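Local coordinates for chitin-binding type-4 domain-containing protein (Photorhabdus laumondii subsp. laumondii, PDB 6T5Z) that is a copper-dependent lytic polysaccharide monooxygenase of family AA10 that probably cleaves chitin chains by oxidation, at residues 97-102 against 138-143; 146-151 against 169-174. All blocks are in the same frame, centred on the assembly; numbering follows the deposited sequence.

Interaction 1 of 2, residues 97-102 against 138-143; sequences YFITKL and CTLPEG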
loop_
_atom_site.group_PDB
_atom_site.type_symbol
_atom_site.label_atom_id
_atom_site.label_comp_id
_atom_site.label_asym_id
_atom_site.label_seq_id
_atom_site.Cartn_x
_atom_site.Cartn_y
_atom_site.Cartn_z
ATOM N N TYR A 97 2.034 0.248 8.100
ATOM C CA TYR A 97 2.860 0.331 6.898
ATOM C C TYR A 97 4.019 -0.647 7.001
ATOM O O TYR A 97 4.710 -0.687 8.025
ATOM C CB TYR A 97 3.362 1.772 6.688
ATOM C CG TYR A 97 2.193 2.706 6.525
ATOM C CD1 TYR A 97 1.591 3.304 7.629
ATOM C CD2 TYR A 97 1.662 2.960 5.261
ATOM C CE1 TYR A 97 0.476 4.132 7.482
ATOM C CE2 TYR A 97 0.569 3.779 5.105
ATOM C CZ TYR A 97 -0.027 4.355 6.210
ATOM O OH TYR A 97 -1.113 5.181 6.030
ATOM N N PHE A 98 4.198 -1.445 5.948
ATOM C CA PHE A 98 5.308 -2.364 5.772
ATOM C C PHE A 98 6.184 -1.862 4.627
ATOM O O PHE A 98 5.717 -1.154 3.737
ATOM C CB PHE A 98 4.800 -3.773 5.444
ATOM C CG PHE A 98 3.964 -4.398 6.529
ATOM C CD1 PHE A 98 4.533 -5.308 7.408
ATOM C CD2 PHE A 98 2.599 -4.109 6.650
ATOM C CE1 PHE A 98 3.772 -5.911 8.412
ATOM C CE2 PHE A 98 1.835 -4.704 7.649
ATOM C CZ PHE A 98 2.424 -5.612 8.530
ATOM N N ILE A 99 7.454 -2.254 4.621
ATOM C CA ILE A 99 8.304 -1.924 3.484
ATOM C C ILE A 99 9.082 -3.161 3.064
ATOM O O ILE A 99 9.327 -4.069 3.864
ATOM C CB ILE A 99 9.235 -0.726 3.786
ATOM C CG1 ILE A 99 9.854 -0.177 2.490
ATOM C CG2 ILE A 99 10.305 -1.094 4.822
ATOM C CD1 ILE A 99 10.495 1.177 2.674
ATOM N N THR A 100 9.430 -3.211 1.776
ATOM C CA THR A 100 10.246 -4.303 1.269
ATOM C C THR A 100 11.573 -4.359 2.017
ATOM O O THR A 100 12.087 -3.342 2.496
ATOM C CB THR A 100 10.503 -4.130 -0.236
ATOM O OG1 THR A 100 10.736 -2.743 -0.538
ATOM C CG2 THR A 100 9.302 -4.618 -1.034
ATOM N N LYS A 101 12.117 -5.569 2.132
ATOM C CA LYS A 101 13.407 -5.770 2.775
ATOM C C LYS A 101 14.523 -5.115 1.976
ATOM O O LYS A 101 14.445 -4.980 0.750
ATOM C CB LYS A 101 13.723 -7.260 2.903
ATOM C CG LYS A 101 12.956 -8.007 3.962
ATOM C CD LYS A 101 13.271 -9.503 3.889
ATOM C CE LYS A 101 12.579 -10.266 5.007
ATOM N NZ LYS A 101 12.492 -11.727 4.735
ATOM N N LEU A 102 15.579 -4.718 2.682
ATOM C CA LEU A 102 16.831 -4.409 2.016
ATOM C C LEU A 102 17.320 -5.664 1.312
ATOM O O LEU A 102 17.405 -6.736 1.920
ATOM C CB LEU A 102 17.868 -3.907 3.022
ATOM C CG LEU A 102 17.528 -2.604 3.746
ATOM C CD1 LEU A 102 18.613 -2.282 4.770
ATOM C CD2 LEU A 102 17.340 -1.457 2.774
ATOM N N CYS A 138 4.940 9.025 9.811
ATOM C CA CYS A 138 5.790 7.853 9.965
ATOM C C CYS A 138 7.254 8.238 9.779
ATOM O O CYS A 138 7.589 9.361 9.388
ATOM C CB CYS A 138 5.411 6.749 8.963
ATOM S SG CYS A 138 3.706 6.212 9.037
ATOM N N THR A 139 8.131 7.277 10.052
ATOM C CA THR A 139 9.558 7.418 9.803
ATOM C C THR A 139 10.046 6.136 9.153
ATOM O O THR A 139 9.760 5.046 9.652
ATOM C CB THR A 139 10.342 7.689 11.091
ATOM O OG1 THR A 139 9.797 8.836 11.751
ATOM C CG2 THR A 139 11.813 7.973 10.761
ATOM N N LEU A 140 10.764 6.268 8.039
ATOM C CA LEU A 140 11.311 5.106 7.352
ATOM C C LEU A 140 12.439 4.475 8.170
ATOM O O LEU A 140 13.098 5.159 8.958
ATOM C CB LEU A 140 11.837 5.502 5.974
ATOM C CG LEU A 140 10.758 5.857 4.955
ATOM C CD1 LEU A 140 11.364 6.587 3.755
ATOM C CD2 LEU A 140 10.091 4.569 4.498
ATOM N N PRO A 141 12.671 3.169 8.012
ATOM C CA PRO A 141 13.794 2.540 8.713
ATOM C C PRO A 141 15.108 3.083 8.189
ATOM O O PRO A 141 15.187 3.621 7.083
ATOM C CB PRO A 141 13.640 1.050 8.384
ATOM C CG PRO A 141 12.261 0.891 7.861
ATOM C CD PRO A 141 11.916 2.192 7.210
ATOM N N GLU A 142 16.151 2.932 8.998
ATOM C CA GLU A 142 17.447 3.461 8.603
ATOM C C GLU A 142 18.055 2.630 7.481
ATOM O O GLU A 142 17.786 1.433 7.340
ATOM C CB GLU A 142 18.400 3.511 9.797
ATOM C CG GLU A 142 17.932 4.432 10.914
ATOM N N GLY A 143 18.888 3.286 6.675
ATOM C CA GLY A 143 19.640 2.585 5.658
ATOM C C GLY A 143 18.889 2.294 4.385
ATOM O O GLY A 143 19.354 1.490 3.573
#

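Interaction 2 of 2, residues 146-151 against 169-174; sequences GYHVIL and TTISPA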
loop_
_atom_site.group_PDB
_atom_site.type_symbol
_atom_site.label_atom_id
_atom_site.label_comp_id
_atom_site.label_asym_id
_atom_site.label_seq_id
_atom_site.Cartn_x
_atom_site.Cartn_y
_atom_site.Cartn_z
ATOM N N GLY A 146 16.895 3.520 -2.840
ATOM C CA GLY A 146 16.607 2.791 -4.059
ATOM C C GLY A 146 15.129 2.493 -4.190
ATOM O O GLY A 146 14.278 3.086 -3.516
ATOM N N TYR A 147 14.824 1.546 -5.076
ATOM C CA TYR A 147 13.444 1.178 -5.357
ATOM C C TYR A 147 12.926 0.255 -4.260
ATOM O O TYR A 147 13.492 -0.815 -4.025
ATOM C CB TYR A 147 13.336 0.506 -6.727
ATOM C CG TYR A 147 11.950 -0.035 -7.089
ATOM C CD1 TYR A 147 10.780 0.561 -6.622
ATOM C CD2 TYR A 147 11.829 -1.160 -7.905
ATOM C CE1 TYR A 147 9.521 0.039 -6.964
ATOM C CE2 TYR A 147 10.595 -1.677 -8.248
ATOM C CZ TYR A 147 9.447 -1.072 -7.777
ATOM O OH TYR A 147 8.233 -1.607 -8.147
ATOM N N HIS A 148 11.839 0.671 -3.610
ATOM C CA HIS A 148 11.182 -0.105 -2.567
ATOM C C HIS A 148 9.678 0.046 -2.698
ATOM O O HIS A 148 9.185 1.063 -3.195
ATOM C CB HIS A 148 11.627 0.350 -1.174
ATOM C CG HIS A 148 13.009 -0.082 -0.842
ATOM N ND1 HIS A 148 13.303 -1.379 -0.490
ATOM C CD2 HIS A 148 14.187 0.588 -0.855
ATOM C CE1 HIS A 148 14.602 -1.486 -0.275
ATOM N NE2 HIS A 148 15.161 -0.308 -0.490
ATOM N N VAL A 149 8.954 -0.969 -2.229
ATOM C CA VAL A 149 7.497 -0.963 -2.225
ATOM C C VAL A 149 7.038 -0.873 -0.782
ATOM O O VAL A 149 7.524 -1.616 0.077
ATOM C CB VAL A 149 6.916 -2.208 -2.912
ATOM C CG1 VAL A 149 5.400 -2.256 -2.732
ATOM C CG2 VAL A 149 7.297 -2.213 -4.389
ATOM N N ILE A 150 6.112 0.042 -0.521
ATOM C CA ILE A 150 5.518 0.217 0.794
ATOM C C ILE A 150 4.102 -0.335 0.719
ATOM O O ILE A 150 3.376 -0.052 -0.241
ATOM C CB ILE A 150 5.533 1.702 1.212
ATOM C CG1 ILE A 150 6.978 2.149 1.453
ATOM C CG2 ILE A 150 4.617 1.937 2.433
ATOM C CD1 ILE A 150 7.206 3.638 1.646
ATOM N N LEU A 151 3.723 -1.153 1.704
ATOM C CA LEU A 151 2.368 -1.687 1.802
ATOM C C LEU A 151 1.620 -0.960 2.911
ATOM O O LEU A 151 1.941 -1.110 4.096
ATOM C CB LEU A 151 2.371 -3.194 2.059
ATOM C CG LEU A 151 0.987 -3.814 2.295
ATOM C CD1 LEU A 151 0.107 -3.720 1.034
ATOM C CD2 LEU A 151 1.074 -5.262 2.758
ATOM N N THR A 169 8.174 3.401 -4.726
ATOM C CA THR A 169 8.966 4.558 -4.331
ATOM C C THR A 169 10.401 4.392 -4.799
ATOM O O THR A 169 10.920 3.277 -4.879
ATOM C CB THR A 169 8.971 4.773 -2.792
ATOM O OG1 THR A 169 9.641 3.678 -2.153
ATOM C CG2 THR A 169 7.555 4.862 -2.247
ATOM N N THR A 170 11.033 5.527 -5.103
ATOM C CA THR A 170 12.479 5.627 -5.277
ATOM C C THR A 170 13.000 6.454 -4.105
ATOM O O THR A 170 12.722 7.654 -4.020
ATOM C CB THR A 170 12.853 6.273 -6.610
ATOM O OG1 THR A 170 12.480 5.408 -7.683
ATOM C CG2 THR A 170 14.358 6.494 -6.682
ATOM N N ILE A 171 13.736 5.815 -3.194
ATOM C CA ILE A 171 14.166 6.437 -1.940
ATOM C C ILE A 171 15.596 6.966 -2.070
ATOM O O ILE A 171 16.536 6.204 -2.332
ATOM C CB ILE A 171 14.057 5.451 -0.765
ATOM C CG1 ILE A 171 12.597 5.030 -0.586
ATOM C CG2 ILE A 171 14.594 6.093 0.501
ATOM C CD1 ILE A 171 12.342 3.996 0.534
ATOM N N SER A 172 15.766 8.306 -1.867
ATOM C CA SER A 172 17.130 8.818 -1.807
ATOM C C SER A 172 17.636 8.769 -0.372
ATOM O O SER A 172 16.856 8.978 0.564
ATOM C CB SER A 172 17.198 10.252 -2.319
ATOM O OG SER A 172 16.667 10.341 -3.626
ATOM N N PRO A 173 18.924 8.484 -0.178
ATOM C CA PRO A 173 19.466 8.438 1.183
ATOM C C PRO A 173 19.157 9.709 1.960
ATOM O O PRO A 173 19.140 10.811 1.406
ATOM C CB PRO A 173 20.971 8.267 0.947
ATOM C CG PRO A 173 21.049 7.550 -0.366
ATOM C CD PRO A 173 19.938 8.134 -1.190
ATOM N N ALA A 174 18.866 9.539 3.247
ATOM C CA ALA A 174 18.526 10.658 4.120
ATOM C C ALA A 174 19.522 11.807 3.983
ATOM O O ALA A 174 20.736 11.620 4.098
ATOM C CB ALA A 174 18.454 10.189 5.569
ATOM O OXT ALA A 174 19.133 12.953 3.752
#

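Interaction 1 of 2, residues 97-102 against 138-143
Ile99 reaches across to Leu140 and Pro141 with two different branches. At CB the side chain divides. The short branch, CG2, packs against the ring of Pro141, with Ile99 CG2 4.1 Å from Pro141 CG. The longer branch leaves through CG1, which lies anti to the backbone N (chi1 -166°). It stays extended (chi2 166°), which carries its end methyl to a branch methyl of Leu140. Ile99 CD1 is 3.9 Å from Leu140 CD2, and these two side chains cross at about a right angle.

Contacts continue on both flanks. Cys138 SG approaches the Tyr97 ring obliquely, 41° off the ring normal and 3.9 Å from Tyr97 CD1. This is a sulfur-aromatic contact. The sulfur is also tied to Cys121 by a disulfide. Tyr97 OH is held by Asn136 and Trp84. At the other flank the two methyls of Leu102 lie beside the carbonyl of Gly143, with Leu102 CD2 3.7 Å from Gly143 O.

No hydrogen bond joins the two segments. They run in nearly the same direction and meet through side chains. The ends of strands 92-99 and 133-139, from the two sheets of the AA10 beta sandwich, pack together here with the loops that follow them. Strand 79-86 flanks Cys138 and Leu140, and strand 148-156 flanks Ile99.

Interaction 2 of 2, residues 146-151 against 169-174
Thr169 turns its hydroxyl onto the backbone of His148. Its OG1 sits between its own backbone N and carbonyl carbon (chi1 66°), and CG2 then points to Ile150. Tyr147 uses a different torsion. Its CG is anti to the backbone N (chi1 175°), which lays the ring edge against the carbonyl of Thr169.

His148 O receives two bonds from one residue. Thr169 N comes from nearly straight ahead of the carbonyl, at 3.0 Å from His148 O. Thr169 OG1 comes from above the carbonyl plane, at 2.9 Å from His148 O. In return His148 N donates to Thr169 O at 3.0 Å. That same oxygen lies near the plane of the Tyr147 ring, 3.2 Å from Tyr147 CD1, and also has a CA-H...O contact from Tyr147.

Further along, Gly146 and Ile171 form a second hydrogen-bonded antiparallel pair. Gly146 N donates to Ile171 O at 2.8 Å, and Ile171 N donates back to Gly146 O at 2.8 Å.

On the face with His148, Thr169 and Ile171, carbon atoms pack together, while His148 ND1 is bonded to Thr100. Ile171 CD1 touches the His148 side chain, 4.1 Å from His148 CB. Thr169 CG2 meets Ile150 CD1 at 4.1 Å. Ile99 covers part of this face.

The pairing belongs to the beta hairpin of strands 148-156 and 161-172. The chain turns a corner at Tyr147, and the axes of the short segments 148-151 and 169-172 run 113° apart, well short of antiparallel. The chemistry is mainly backbone bonding, reinforced by one threonine hydroxyl. That hydroxyl is buried and has an acceptor in His148 O, so its polarity is satisfied at the bend.

How the interactions relate
The centres of the two interactions lie 8 Å apart, and strands 92-99 and 148-156 join them as neighbours in one sheet. Phe98 O is 2.8 Å from Leu151 N, a probable backbone hydrogen bond. Further along the pair of strands, Thr100 OG1 is 2.9 Å from His148 ND1, also a probable hydrogen bond. Ile99 serves both contacts, since it also packs on His148, Ile150 and Ile171. Interaction 1 thus faces the other sheet, while interaction 2 continues its own sheet into the next strand. Neither touches the copper site of His1 and His90. His90 comes just before strand 92-99, whose far end carries interaction 1.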